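Local atomic coordinates of MlnD (Bacillus methylotrophicus, PDB entry 5IL5), a protein that probably removes water from carrier-bound beta-hydroxyacyl intermediates, as the dehydratase domain of a trans-AT polyketide synthase linked to the antibiotic macrolactin. Residues L57-K62 / D183-A188; L200-K205 / P215-S220; D118-S123 / S137-L142. All coordinates share one frame; numbering follows the deposited sequence.

Contact 1: L57-K62 / D183-A188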
loop_
_atom_site.group_PDB
_atom_site.type_symbol
_atom_site.label_atom_id
_atom_site.label_comp_id
_atom_site.label_asym_id
_atom_site.label_seq_id
_atom_site.Cartn_x
_atom_site.Cartn_y
_atom_site.Cartn_z
ATOM N N LEU A 57 -12.623 20.006 -8.193
ATOM C CA LEU A 57 -12.894 20.766 -6.981
ATOM C C LEU A 57 -11.762 21.755 -6.738
ATOM O O LEU A 57 -10.617 21.347 -6.514
ATOM C CB LEU A 57 -13.052 19.822 -5.788
ATOM C CG LEU A 57 -13.883 18.552 -6.018
ATOM C CD1 LEU A 57 -13.593 17.535 -4.928
ATOM C CD2 LEU A 57 -15.375 18.847 -6.079
ATOM N N TYR A 58 -12.081 23.048 -6.791
ATOM C CA TYR A 58 -11.112 24.088 -6.484
ATOM C C TYR A 58 -11.823 25.271 -5.836
ATOM O O TYR A 58 -13.023 25.483 -6.040
ATOM C CB TYR A 58 -10.344 24.544 -7.738
ATOM C CG TYR A 58 -11.218 25.054 -8.859
ATOM C CD1 TYR A 58 -11.676 26.367 -8.878
ATOM C CD2 TYR A 58 -11.574 24.223 -9.915
ATOM C CE1 TYR A 58 -12.475 26.831 -9.908
ATOM C CE2 TYR A 58 -12.370 24.680 -10.950
ATOM C CZ TYR A 58 -12.818 25.985 -10.941
ATOM O OH TYR A 58 -13.613 26.439 -11.967
ATOM N N ILE A 59 -11.068 26.037 -5.044
ATOM C CA ILE A 59 -11.524 27.321 -4.530
ATOM C C ILE A 59 -10.483 28.368 -4.895
ATOM O O ILE A 59 -9.342 28.053 -5.237
ATOM C CB ILE A 59 -11.769 27.321 -3.000
ATOM C CG1 ILE A 59 -10.489 27.010 -2.218
ATOM C CG2 ILE A 59 -12.844 26.315 -2.629
ATOM C CD1 ILE A 59 -10.576 27.394 -0.741
ATOM N N LYS A 60 -10.901 29.629 -4.827
ATOM C CA LYS A 60 -10.014 30.769 -5.005
ATOM C C LYS A 60 -10.273 31.763 -3.884
ATOM O O LYS A 60 -11.415 31.922 -3.443
ATOM C CB LYS A 60 -10.238 31.455 -6.353
ATOM C CG LYS A 60 -10.360 30.505 -7.536
ATOM C CD LYS A 60 -10.642 31.267 -8.831
ATOM C CE LYS A 60 -10.653 30.342 -10.042
ATOM N NZ LYS A 60 -10.911 31.061 -11.317
ATOM N N THR A 61 -9.214 32.403 -3.400
ATOM C CA THR A 61 -9.345 33.469 -2.420
ATOM C C THR A 61 -8.601 34.701 -2.906
ATOM O O THR A 61 -7.751 34.631 -3.795
ATOM C CB THR A 61 -8.819 33.060 -1.040
ATOM O OG1 THR A 61 -7.406 32.854 -1.099
ATOM C CG2 THR A 61 -9.511 31.797 -0.576
ATOM N N LYS A 62 -8.956 35.846 -2.327
ATOM C CA LYS A 62 -8.260 37.087 -2.644
ATOM C C LYS A 62 -6.796 37.057 -2.226
ATOM O O LYS A 62 -6.021 37.906 -2.680
ATOM C CB LYS A 62 -8.983 38.258 -1.980
ATOM C CG LYS A 62 -9.084 38.143 -0.468
ATOM C CD LYS A 62 -9.935 39.258 0.124
ATOM C CE LYS A 62 -10.224 39.010 1.598
ATOM N NZ LYS A 62 -10.890 40.175 2.250
ATOM N N ASP A 183 -18.442 25.278 -9.504
ATOM C CA ASP A 183 -19.852 24.918 -9.366
ATOM C C ASP A 183 -20.018 23.572 -8.678
ATOM O O ASP A 183 -21.052 23.317 -8.048
ATOM C CB ASP A 183 -20.535 24.862 -10.732
ATOM C CG ASP A 183 -20.586 26.208 -11.416
ATOM O OD1 ASP A 183 -20.298 27.233 -10.755
ATOM O OD2 ASP A 183 -20.922 26.240 -12.621
ATOM N N SER A 184 -19.015 22.701 -8.789
ATOM C CA SER A 184 -19.047 21.418 -8.102
ATOM C C SER A 184 -19.049 21.568 -6.589
ATOM O O SER A 184 -19.313 20.584 -5.892
ATOM C CB SER A 184 -17.846 20.574 -8.520
ATOM O OG SER A 184 -16.645 21.260 -8.224
ATOM N N LEU A 185 -18.776 22.763 -6.069
ATOM C CA LEU A 185 -18.805 23.024 -4.636
ATOM C C LEU A 185 -19.902 24.010 -4.244
ATOM O O LEU A 185 -19.893 24.527 -3.123
ATOM C CB LEU A 185 -17.446 23.539 -4.170
ATOM C CG LEU A 185 -16.333 22.496 -4.154
ATOM C CD1 LEU A 185 -14.970 23.160 -4.157
ATOM C CD2 LEU A 185 -16.486 21.618 -2.933
ATOM N N LYS A 186 -20.847 24.275 -5.144
ATOM C CA LYS A 186 -21.942 25.206 -4.887
ATOM C C LYS A 186 -23.206 24.400 -4.590
ATOM O O LYS A 186 -24.059 24.178 -5.449
ATOM C CB LYS A 186 -22.126 26.145 -6.072
ATOM C CG LYS A 186 -21.054 27.209 -6.160
ATOM C CD LYS A 186 -21.439 28.297 -7.133
ATOM C CE LYS A 186 -20.241 29.133 -7.512
ATOM N NZ LYS A 186 -20.654 30.449 -8.068
ATOM N N ALA A 187 -23.310 23.950 -3.340
ATOM C CA ALA A 187 -24.441 23.155 -2.888
ATOM C C ALA A 187 -25.504 23.971 -2.158
ATOM O O ALA A 187 -26.603 23.457 -1.927
ATOM C CB ALA A 187 -23.946 22.030 -1.974
ATOM N N ALA A 188 -25.208 25.210 -1.784
ATOM C CA ALA A 188 -26.170 26.040 -1.069
ATOM C C ALA A 188 -27.308 26.468 -1.994
ATOM O O ALA A 188 -27.066 27.045 -3.060
ATOM C CB ALA A 188 -25.469 27.262 -0.479
#
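Leu57, Tyr58 and Ile59 meet Ser184 and Leu185 chiefly through apolar contacts, most of them made by a single methyl group. Leu185 CD1 lies 4.2 Å from Leu57 CB. The same methyl approaches Ile59 CG2 at 4.1 Å, the two side chains running at a slant to each other, and it faces the Tyr58 backbone O at 3.6 Å. With CG anti to the carbonyl carbon (chi1 -71°), the Leu185 side chain is directed at 57-59 and presents CD1.

A second, apolar-to-polar contact lies just before strand 59-61, where Leu57 CD2 comes to 3.5 Å from Ser184 OG and 3.9 Å from Ser184 CB. That hydroxyl is hydrogen-bonded to Ser182 OG and Gly56 O.

No hydrogen bond links 57-62 to 183-188. Polar pairing involves the residues just before 183-188: strand 179-181 runs antiparallel to 59-61, and the Tyr58 backbone bonds to Ser182. The segments belong to the predicted N-terminal and C-terminal hotdog folds, so the contact bridges the halves of the double hotdog. Its chemistry implies van der Waals packing between these segments, with directional bonds at their margins: Ser184 OG to Gly56 O, Tyr58 to Ser182, and the strand pair.

Contact 2: L200-K205 / P215-S220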
loop_
_atom_site.group_PDB
_atom_site.type_symbol
_atom_site.label_atom_id
_atom_site.label_comp_id
_atom_site.label_asym_id
_atom_site.label_seq_id
_atom_site.Cartn_x
_atom_site.Cartn_y
_atom_site.Cartn_z
ATOM N N LEU A 200 -28.137 27.163 6.310
ATOM C CA LEU A 200 -28.090 26.980 4.867
ATOM C C LEU A 200 -28.923 25.778 4.450
ATOM O O LEU A 200 -28.896 24.731 5.101
ATOM C CB LEU A 200 -26.656 26.785 4.380
ATOM C CG LEU A 200 -25.646 27.884 4.697
ATOM C CD1 LEU A 200 -24.309 27.546 4.072
ATOM C CD2 LEU A 200 -26.139 29.225 4.193
ATOM N N LYS A 201 -29.667 25.947 3.363
ATOM C CA LYS A 201 -30.328 24.836 2.694
ATOM C C LYS A 201 -29.401 24.330 1.605
ATOM O O LYS A 201 -29.019 25.089 0.709
ATOM C CB LYS A 201 -31.667 25.253 2.088
ATOM C CG LYS A 201 -32.264 24.188 1.179
ATOM C CD LYS A 201 -32.678 22.967 1.964
ATOM C CE LYS A 201 -33.440 22.003 1.084
ATOM N NZ LYS A 201 -32.494 21.193 0.267
ATOM N N ILE A 202 -29.031 23.059 1.687
ATOM C CA ILE A 202 -28.075 22.502 0.750
ATOM C C ILE A 202 -28.706 21.322 0.038
ATOM O O ILE A 202 -29.667 20.709 0.512
ATOM C CB ILE A 202 -26.760 22.087 1.433
ATOM C CG1 ILE A 202 -27.004 21.037 2.524
ATOM C CG2 ILE A 202 -26.098 23.313 2.023
ATOM C CD1 ILE A 202 -25.789 20.185 2.820
ATOM N N LYS A 203 -28.168 21.035 -1.139
ATOM C CA LYS A 203 -28.550 19.861 -1.905
ATOM C C LYS A 203 -27.267 19.144 -2.274
ATOM O O LYS A 203 -26.456 19.665 -3.049
ATOM C CB LYS A 203 -29.378 20.257 -3.131
ATOM C CG LYS A 203 -29.752 19.112 -4.032
ATOM C CD LYS A 203 -30.639 19.580 -5.168
ATOM C CE LYS A 203 -30.777 18.496 -6.203
ATOM N NZ LYS A 203 -31.477 17.328 -5.644
ATOM N N ALA A 204 -27.080 17.959 -1.708
ATOM C CA ALA A 204 -25.875 17.208 -1.981
ATOM C C ALA A 204 -25.904 16.720 -3.417
ATOM O O ALA A 204 -26.960 16.597 -4.045
ATOM C CB ALA A 204 -25.734 16.028 -1.024
ATOM N N LYS A 205 -24.720 16.456 -3.944
ATOM C CA LYS A 205 -24.571 15.998 -5.314
ATOM C C LYS A 205 -24.157 14.541 -5.246
ATOM O O LYS A 205 -23.140 14.217 -4.622
ATOM C CB LYS A 205 -23.516 16.844 -6.022
ATOM C CG LYS A 205 -23.909 18.312 -6.116
ATOM C CD LYS A 205 -22.706 19.178 -6.379
ATOM C CE LYS A 205 -23.092 20.638 -6.432
ATOM N NZ LYS A 205 -21.880 21.471 -6.394
ATOM N N PRO A 215 -17.496 16.391 -0.837
ATOM C CA PRO A 215 -16.785 17.677 -0.899
ATOM C C PRO A 215 -17.708 18.880 -0.800
ATOM O O PRO A 215 -17.391 19.837 -0.081
ATOM C CB PRO A 215 -16.063 17.607 -2.256
ATOM C CG PRO A 215 -16.832 16.620 -3.046
ATOM C CD PRO A 215 -17.291 15.599 -2.062
ATOM N N GLU A 216 -18.854 18.855 -1.488
ATOM C CA GLU A 216 -19.742 20.012 -1.461
ATOM C C GLU A 216 -20.430 20.168 -0.112
ATOM O O GLU A 216 -20.726 21.297 0.296
ATOM C CB GLU A 216 -20.772 19.941 -2.592
ATOM C CG GLU A 216 -21.915 18.946 -2.423
ATOM C CD GLU A 216 -21.520 17.521 -2.729
ATOM O OE1 GLU A 216 -20.354 17.286 -3.108
ATOM O OE2 GLU A 216 -22.393 16.638 -2.611
ATOM N N VAL A 217 -20.685 19.069 0.600
ATOM C CA VAL A 217 -21.309 19.172 1.916
ATOM C C VAL A 217 -20.366 19.848 2.906
ATOM O O VAL A 217 -20.737 20.821 3.573
ATOM C CB VAL A 217 -21.757 17.787 2.414
ATOM C CG1 VAL A 217 -22.326 17.882 3.827
ATOM C CG2 VAL A 217 -22.803 17.213 1.484
ATOM N N ILE A 218 -19.140 19.341 3.033
ATOM C CA ILE A 218 -18.212 19.932 3.988
ATOM C C ILE A 218 -17.774 21.325 3.550
ATOM O O ILE A 218 -17.371 22.132 4.392
ATOM C CB ILE A 218 -17.006 18.995 4.217
ATOM C CG1 ILE A 218 -16.161 19.467 5.408
ATOM C CG2 ILE A 218 -16.128 18.894 2.974
ATOM C CD1 ILE A 218 -16.821 19.302 6.762
ATOM N N GLU A 219 -17.831 21.638 2.253
ATOM C CA GLU A 219 -17.521 23.000 1.830
ATOM C C GLU A 219 -18.657 23.961 2.156
ATOM O O GLU A 219 -18.408 25.145 2.407
ATOM C CB GLU A 219 -17.207 23.038 0.337
ATOM C CG GLU A 219 -16.598 24.351 -0.124
ATOM C CD GLU A 219 -15.286 24.669 0.557
ATOM O OE1 GLU A 219 -14.605 23.735 1.029
ATOM O OE2 GLU A 219 -14.941 25.863 0.632
ATOM N N SER A 220 -19.902 23.484 2.150
ATOM C CA SER A 220 -20.993 24.291 2.685
ATOM C C SER A 220 -20.715 24.686 4.128
ATOM O O SER A 220 -21.028 25.805 4.545
ATOM C CB SER A 220 -22.311 23.525 2.590
ATOM O OG SER A 220 -22.721 23.388 1.245
HETATM O O HOH W 1 -20.704 14.439 -4.563
#
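Strand 200-202 and helix 215-220 run almost exactly antiparallel, their axes making an angle of 176° and approaching to 10.2 Å, with Ile202 facing Ser220. Beyond the strand end Ala204 faces Val217, their CA atoms 6.3 Å apart. Here the chain bends in toward the first turn of the helix, and the backbone meets a carboxylate: Lys205 N donates to Glu216 OE2 over 2.7 Å in a nearly straight bond (171°). The N-H comes from above the carboxylate plane. Glu216 folds back to receive it, its chain bent at chi2 (-79°). The Lys205 side chain crosses that of Glu216 at a slant, CD lying 4.0 Å from Glu216 CG, and carries NZ on to Asp183 O.

This is the hotdog arrangement, in which a long helix, here 215-229, is packed against the concave face of a curved antiparallel sheet. Ile202 and Leu200 belong to that inner face, with Val255 of the adjoining strand beside Ile202 and Ser220. Ile202 CG2 rests 3.5 Å from Ser220 OG, and Ala204 CB lies 4.0 Å from Val217 CG2. Leu200 extends CD1 to 3.7 Å from Ser220 O. Although buried, the Ser220 hydroxyl has a partner within the helix: OG and the Ser220 backbone N both donate to Glu216 O, from opposite faces of its carbonyl plane.

Contact 3: D118-S123 / S137-L142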
loop_
_atom_site.group_PDB
_atom_site.type_symbol
_atom_site.label_atom_id
_atom_site.label_comp_id
_atom_site.label_asym_id
_atom_site.label_seq_id
_atom_site.Cartn_x
_atom_site.Cartn_y
_atom_site.Cartn_z
ATOM N N ASP A 118 -0.158 6.202 18.441
ATOM C CA ASP A 118 0.388 6.472 19.763
ATOM C C ASP A 118 -0.637 6.036 20.806
ATOM O O ASP A 118 -1.718 5.535 20.476
ATOM C CB ASP A 118 0.811 7.943 19.894
ATOM C CG ASP A 118 -0.346 8.910 19.772
ATOM O OD1 ASP A 118 -1.504 8.507 19.989
ATOM O OD2 ASP A 118 -0.088 10.086 19.444
ATOM N N ASN A 119 -0.292 6.232 22.080
ATOM C CA ASN A 119 -1.103 5.670 23.157
ATOM C C ASN A 119 -2.438 6.388 23.284
ATOM O O ASN A 119 -3.470 5.751 23.526
ATOM C CB ASN A 119 -0.329 5.729 24.471
ATOM C CG ASN A 119 0.863 4.795 24.481
ATOM O OD1 ASN A 119 1.740 4.878 23.616
ATOM N ND2 ASN A 119 0.904 3.899 25.463
ATOM N N GLN A 120 -2.440 7.712 23.137
ATOM C CA GLN A 120 -3.700 8.441 23.092
ATOM C C GLN A 120 -4.555 7.975 21.924
ATOM O O GLN A 120 -5.763 7.754 22.074
ATOM C CB GLN A 120 -3.430 9.938 22.986
ATOM C CG GLN A 120 -2.958 10.570 24.269
ATOM C CD GLN A 120 -4.004 10.472 25.346
ATOM O OE1 GLN A 120 -4.113 9.454 26.024
ATOM N NE2 GLN A 120 -4.805 11.519 25.490
ATOM N N GLY A 121 -3.939 7.795 20.763
ATOM C CA GLY A 121 -4.645 7.425 19.555
ATOM C C GLY A 121 -3.680 7.428 18.395
ATOM O O GLY A 121 -2.720 6.653 18.372
ATOM N N ALA A 122 -3.918 8.308 17.431
ATOM C CA ALA A 122 -3.032 8.450 16.293
ATOM C C ALA A 122 -3.040 9.903 15.851
ATOM O O ALA A 122 -3.963 10.665 16.145
ATOM C CB ALA A 122 -3.455 7.547 15.129
ATOM N N SER A 123 -1.983 10.279 15.146
ATOM C CA SER A 123 -1.867 11.591 14.540
ATOM C C SER A 123 -1.713 11.409 13.042
ATOM O O SER A 123 -1.361 10.331 12.559
ATOM C CB SER A 123 -0.670 12.374 15.093
ATOM O OG SER A 123 0.547 11.874 14.571
ATOM N N SER A 137 -2.776 19.092 9.741
ATOM C CA SER A 137 -2.466 18.019 10.675
ATOM C C SER A 137 -3.628 17.861 11.640
ATOM O O SER A 137 -4.451 18.763 11.809
ATOM C CB SER A 137 -1.169 18.272 11.454
ATOM O OG SER A 137 -1.193 19.517 12.123
ATOM N N GLY A 138 -3.687 16.699 12.276
ATOM C CA GLY A 138 -4.744 16.445 13.228
ATOM C C GLY A 138 -4.557 15.118 13.925
ATOM O O GLY A 138 -3.542 14.438 13.761
ATOM N N ARG A 139 -5.548 14.789 14.746
ATOM C CA ARG A 139 -5.576 13.561 15.518
ATOM C C ARG A 139 -6.792 12.730 15.143
ATOM O O ARG A 139 -7.789 13.237 14.619
ATOM C CB ARG A 139 -5.598 13.867 17.007
ATOM C CG ARG A 139 -4.279 14.382 17.519
ATOM C CD ARG A 139 -4.336 14.540 19.009
ATOM N NE ARG A 139 -4.727 13.296 19.657
ATOM C CZ ARG A 139 -3.938 12.237 19.806
ATOM N NH1 ARG A 139 -2.688 12.257 19.371
ATOM N NH2 ARG A 139 -4.405 11.153 20.403
ATOM N N LEU A 140 -6.694 11.443 15.437
ATOM C CA LEU A 140 -7.739 10.479 15.144
ATOM C C LEU A 140 -8.089 9.729 16.416
ATOM O O LEU A 140 -7.197 9.262 17.132
ATOM C CB LEU A 140 -7.294 9.500 14.058
ATOM C CG LEU A 140 -6.771 10.170 12.790
ATOM C CD1 LEU A 140 -5.877 9.232 12.006
ATOM C CD2 LEU A 140 -7.944 10.625 11.950
ATOM N N GLU A 141 -9.377 9.649 16.712
ATOM C CA GLU A 141 -9.843 8.806 17.798
ATOM C C GLU A 141 -9.955 7.382 17.272
ATOM O O GLU A 141 -10.664 7.134 16.291
ATOM C CB GLU A 141 -11.185 9.296 18.327
ATOM C CG GLU A 141 -11.866 8.282 19.223
ATOM C CD GLU A 141 -12.656 8.913 20.352
ATOM O OE1 GLU A 141 -12.872 10.149 20.322
ATOM O OE2 GLU A 141 -13.057 8.162 21.271
ATOM N N LEU A 142 -9.257 6.451 17.919
ATOM C CA LEU A 142 -9.258 5.063 17.483
ATOM C C LEU A 142 -10.115 4.151 18.339
ATOM O O LEU A 142 -10.525 3.088 17.861
ATOM C CB LEU A 142 -7.823 4.522 17.441
ATOM C CG LEU A 142 -6.864 5.271 16.517
ATOM C CD1 LEU A 142 -5.568 4.494 16.380
ATOM C CD2 LEU A 142 -7.510 5.515 15.153
#
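Antiparallel strand pairing, accompanied at its end by a long salt bridge, joins 118-123 to 137-142 in the hairpin of strands 122-128 and 134-140, within the predicted N-terminal hotdog fold. Ala122 and Leu140 form a hydrogen-bonded pair: Leu140 N donates to Ala122 O at 2.9 Å, whereas the return bond from Ala122 N to Leu140 O is weak. Ser123 and Arg139 follow as a non-hydrogen-bonded pair, their CA atoms 4.3 Å apart.

The pairs divide the side chains between the two faces of the sheet. On the face of Ala122 and Leu140, Ala122 CB touches Leu142 CD1 at 3.9 Å and Leu140 CD1 at 4.3 Å, and Phe43 of the second subunit packs on Ala122. On the Ser123 face, Arg139 bends at chi3 (55°) and turns back over the chain, with Ala122 O 3.8 Å above the guanidinium plane, offset toward its rim. Asp118 stands at the guanidinium edge, the two planar groups only 14° apart; its OD2 receives a weak, 3.4 Å hydrogen bond from Arg139 NH1 as part of the salt bridge. Asp118 OD1 accepts from Gly121 N at 2.7 Å, an Asx motif within the turn between strands 111-117 and 122-128. One carboxylate therefore serves both turn and neighbouring strand: the long ion pair probably adds modest electrostatic support, while the shorter amide bond probably helps to hold Asp118 turned toward Arg139.

Overall arrangement
Contact 2 is the buried one, whereas contacts 1 and 3 are only partly buried, and contact 3 includes exposed residues of a turn. Contacts 1 and 2 are neighbours, with centres about 11 Å apart, and Lys205 of contact 2 reaches the backbone of 183-188. Contact 3 lies on the opposite side of the chain's centre, about 30 Å from contact 1 and 27 Å from contact 2, centre to centre. Contact 1 joins the two hotdog halves; contacts 2 and 3 each stay inside one, C-terminal and N-terminal respectively. The chemistry varies accordingly: methyl packing between halves, helix-to-sheet packing with a carboxylate-amide bond in the interior, and strand pairing with a weak ion pair towards the periphery.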